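PDB 5K0P: archaeosine synthase from Pyrobaculum calidifontis, which converts the nitrile of preQ0-modified tRNA to a formamidine, using free ammonium, in the last step of archaeosine biosynthesis. Local coordinates for residues I23-D28 / G57-H62. Numbering follows the deposited sequence. Where two conformers were deposited one is given.
Sequences ISKTVD and GREILH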
loop_
_atom_site.group_PDB
_atom_site.type_symbol
_atom_site.label_atom_id
_atom_site.label_comp_id
_atom_site.label_asym_id
_atom_site.label_seq_id
_atom_site.Cartn_x
_atom_site.Cartn_y
_atom_site.Cartn_z
ATOM N N ILE A 23 -17.384 -4.094 -30.409
ATOM C CA ILE A 23 -18.411 -3.075 -30.454
ATOM C C ILE A 23 -17.834 -1.722 -30.900
ATOM O O ILE A 23 -18.388 -1.091 -31.784
ATOM C CB ILE A 23 -19.157 -2.969 -29.111
ATOM C CG1 ILE A 23 -20.121 -4.164 -28.944
ATOM C CG2 ILE A 23 -19.930 -1.653 -29.052
ATOM C CD1 ILE A 23 -19.528 -5.405 -28.294
ATOM N N SER A 24 -16.716 -1.285 -30.338
ATOM C CA SER A 24 -16.119 0.027 -30.698
ATOM C C SER A 24 -14.926 -0.009 -31.667
ATOM O O SER A 24 -14.398 1.034 -32.007
ATOM C CB SER A 24 -15.606 0.691 -29.398
ATOM O OG SER A 24 -14.484 -0.018 -28.844
ATOM N N LYS A 25 -14.478 -1.194 -32.079
ATOM C CA LYS A 25 -13.310 -1.360 -32.948
ATOM C C LYS A 25 -11.996 -0.693 -32.418
ATOM O O LYS A 25 -11.085 -0.347 -33.171
ATOM C CB LYS A 25 -13.652 -0.966 -34.408
ATOM C CG LYS A 25 -14.724 -1.837 -35.037
ATOM C CD LYS A 25 -14.762 -1.675 -36.569
ATOM C CE LYS A 25 -15.550 -2.801 -37.266
ATOM N NZ LYS A 25 -14.802 -4.095 -37.613
ATOM N N THR A 26 -11.869 -0.613 -31.111
ATOM C CA THR A 26 -10.678 -0.053 -30.459
ATOM C C THR A 26 -9.977 -1.093 -29.547
ATOM O O THR A 26 -10.526 -2.156 -29.200
ATOM C CB THR A 26 -11.016 1.194 -29.646
ATOM O OG1 THR A 26 -11.903 0.818 -28.597
ATOM C CG2 THR A 26 -11.648 2.276 -30.566
ATOM N N VAL A 27 -8.752 -0.755 -29.177
ATOM C CA VAL A 27 -7.931 -1.636 -28.429
ATOM C C VAL A 27 -8.544 -1.825 -27.056
ATOM O O VAL A 27 -8.993 -0.866 -26.440
ATOM C CB VAL A 27 -6.505 -1.078 -28.285
ATOM C CG1 VAL A 27 -5.715 -1.921 -27.270
ATOM C CG2 VAL A 27 -5.840 -1.120 -29.640
ATOM N N ASP A 28 -8.526 -3.076 -26.622
ATOM C CA ASP A 28 -9.154 -3.520 -25.413
ATOM C C ASP A 28 -8.003 -4.192 -24.667
ATOM O O ASP A 28 -7.683 -5.365 -24.895
ATOM C CB ASP A 28 -10.266 -4.504 -25.807
ATOM C CG ASP A 28 -11.354 -4.655 -24.738
ATOM O OD1 ASP A 28 -11.231 -4.025 -23.685
ATOM O OD2 ASP A 28 -12.317 -5.441 -24.947
ATOM N N GLY A 57 -4.823 -7.302 -32.297
ATOM C CA GLY A 57 -5.537 -7.064 -33.535
ATOM C C GLY A 57 -6.767 -7.882 -33.798
ATOM O O GLY A 57 -7.374 -7.636 -34.802
ATOM N N ARG A 58 -7.149 -8.788 -32.893
ATOM C CA ARG A 58 -8.285 -9.669 -33.143
ATOM C C ARG A 58 -9.502 -9.124 -32.386
ATOM O O ARG A 58 -9.441 -8.720 -31.214
ATOM C CB ARG A 58 -7.926 -11.084 -32.708
ATOM C CG ARG A 58 -9.054 -12.116 -32.917
ATOM C CD ARG A 58 -8.641 -13.587 -32.588
ATOM N NE ARG A 58 -9.821 -14.438 -32.348
ATOM C CZ ARG A 58 -9.822 -15.706 -31.937
ATOM N NH1 ARG A 58 -8.704 -16.333 -31.632
ATOM N NH2 ARG A 58 -10.982 -16.360 -31.790
ATOM N N GLU A 59 -10.612 -9.089 -33.073
ATOM C CA GLU A 59 -11.883 -8.643 -32.498
ATOM C C GLU A 59 -12.474 -9.815 -31.782
ATOM O O GLU A 59 -12.825 -10.821 -32.383
ATOM C CB GLU A 59 -12.904 -8.143 -33.586
ATOM C CG GLU A 59 -12.509 -6.774 -34.168
ATOM C CD GLU A 59 -13.556 -6.099 -35.043
ATOM O OE1 GLU A 59 -14.774 -6.502 -35.028
ATOM O OE2 GLU A 59 -13.108 -5.122 -35.754
ATOM N N ILE A 60 -12.604 -9.680 -30.488
ATOM C CA ILE A 60 -13.080 -10.788 -29.685
ATOM C C ILE A 60 -13.500 -10.250 -28.356
ATOM O O ILE A 60 -12.760 -9.463 -27.796
ATOM C CB ILE A 60 -11.991 -11.868 -29.503
ATOM C CG1 ILE A 60 -12.558 -13.073 -28.709
ATOM C CG2 ILE A 60 -10.674 -11.350 -28.881
ATOM C CD1 ILE A 60 -11.591 -14.239 -28.716
ATOM N N LEU A 61 -14.668 -10.628 -27.861
ATOM C CA LEU A 61 -15.086 -10.178 -26.505
ATOM C C LEU A 61 -14.208 -10.839 -25.414
ATOM O O LEU A 61 -13.776 -11.994 -25.596
ATOM C CB LEU A 61 -16.529 -10.596 -26.220
ATOM C CG LEU A 61 -17.531 -9.969 -27.131
ATOM C CD1 LEU A 61 -18.838 -10.699 -26.930
ATOM C CD2 LEU A 61 -17.671 -8.467 -26.896
ATOM N N HIS A 62 -13.904 -10.125 -24.317
ATOM C CA HIS A 62 -13.107 -10.784 -23.257
ATOM C C HIS A 62 -13.751 -12.057 -22.654
ATOM O O HIS A 62 -13.029 -13.000 -22.260
ATOM C CB HIS A 62 -12.562 -9.793 -22.195
ATOM C CG HIS A 62 -11.551 -8.819 -22.765
ATOM N ND1 HIS A 62 -11.152 -7.661 -22.120
ATOM C CD2 HIS A 62 -10.891 -8.831 -23.958
ATOM C CE1 HIS A 62 -10.274 -7.017 -22.874
ATOM N NE2 HIS A 62 -10.112 -7.703 -24.009
HETATM O O HOH W 1 -11.610 -7.158 -27.086
HETATM O O HOH W 2 -14.586 -7.369 -24.165
#
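The Asp28 carboxylate lies against one face of the His62 imidazole, the two planes 20° apart. Asp28 OD2 sits over the ring, offset toward its rim, 3.3 Å from His62 NE2 but at a poor angle for a hydrogen bond; the ring nitrogens are instead hydrogen-bonded to the hydroxyls of Ser88 (ND1) and Ser19 (NE2), which fix the rotation of the imidazole. CG is anti to the backbone N of Asp28 (chi1 -158°), which carries the carboxylate over the imidazole at the start of helix 62-77. Two waters donate to OD2: one, at 2.8 Å from Asp28 OD2, also donates to Ile60 O, and the other accepts from His62 N, so the carboxylate is tied to the loop backbone as well. Nearer the surface, Lys25 bends at its last torsion (chi4 -86°), and Lys25 NZ forms a salt bridge with Glu59, donating a hydrogen bond to the syn lone pair of Glu59 OE2 at 2.7 Å. With His62 replaced by an alanine, both serine hydroxyls would probably lose their ring partners and a gap would open beside Asp28. Asp28, the inferred proton donor/acceptor close to the thioimide-forming Cys21, and substrate-binding His62 belong to an active site at a subunit interface, as is characteristic of the tunnel fold.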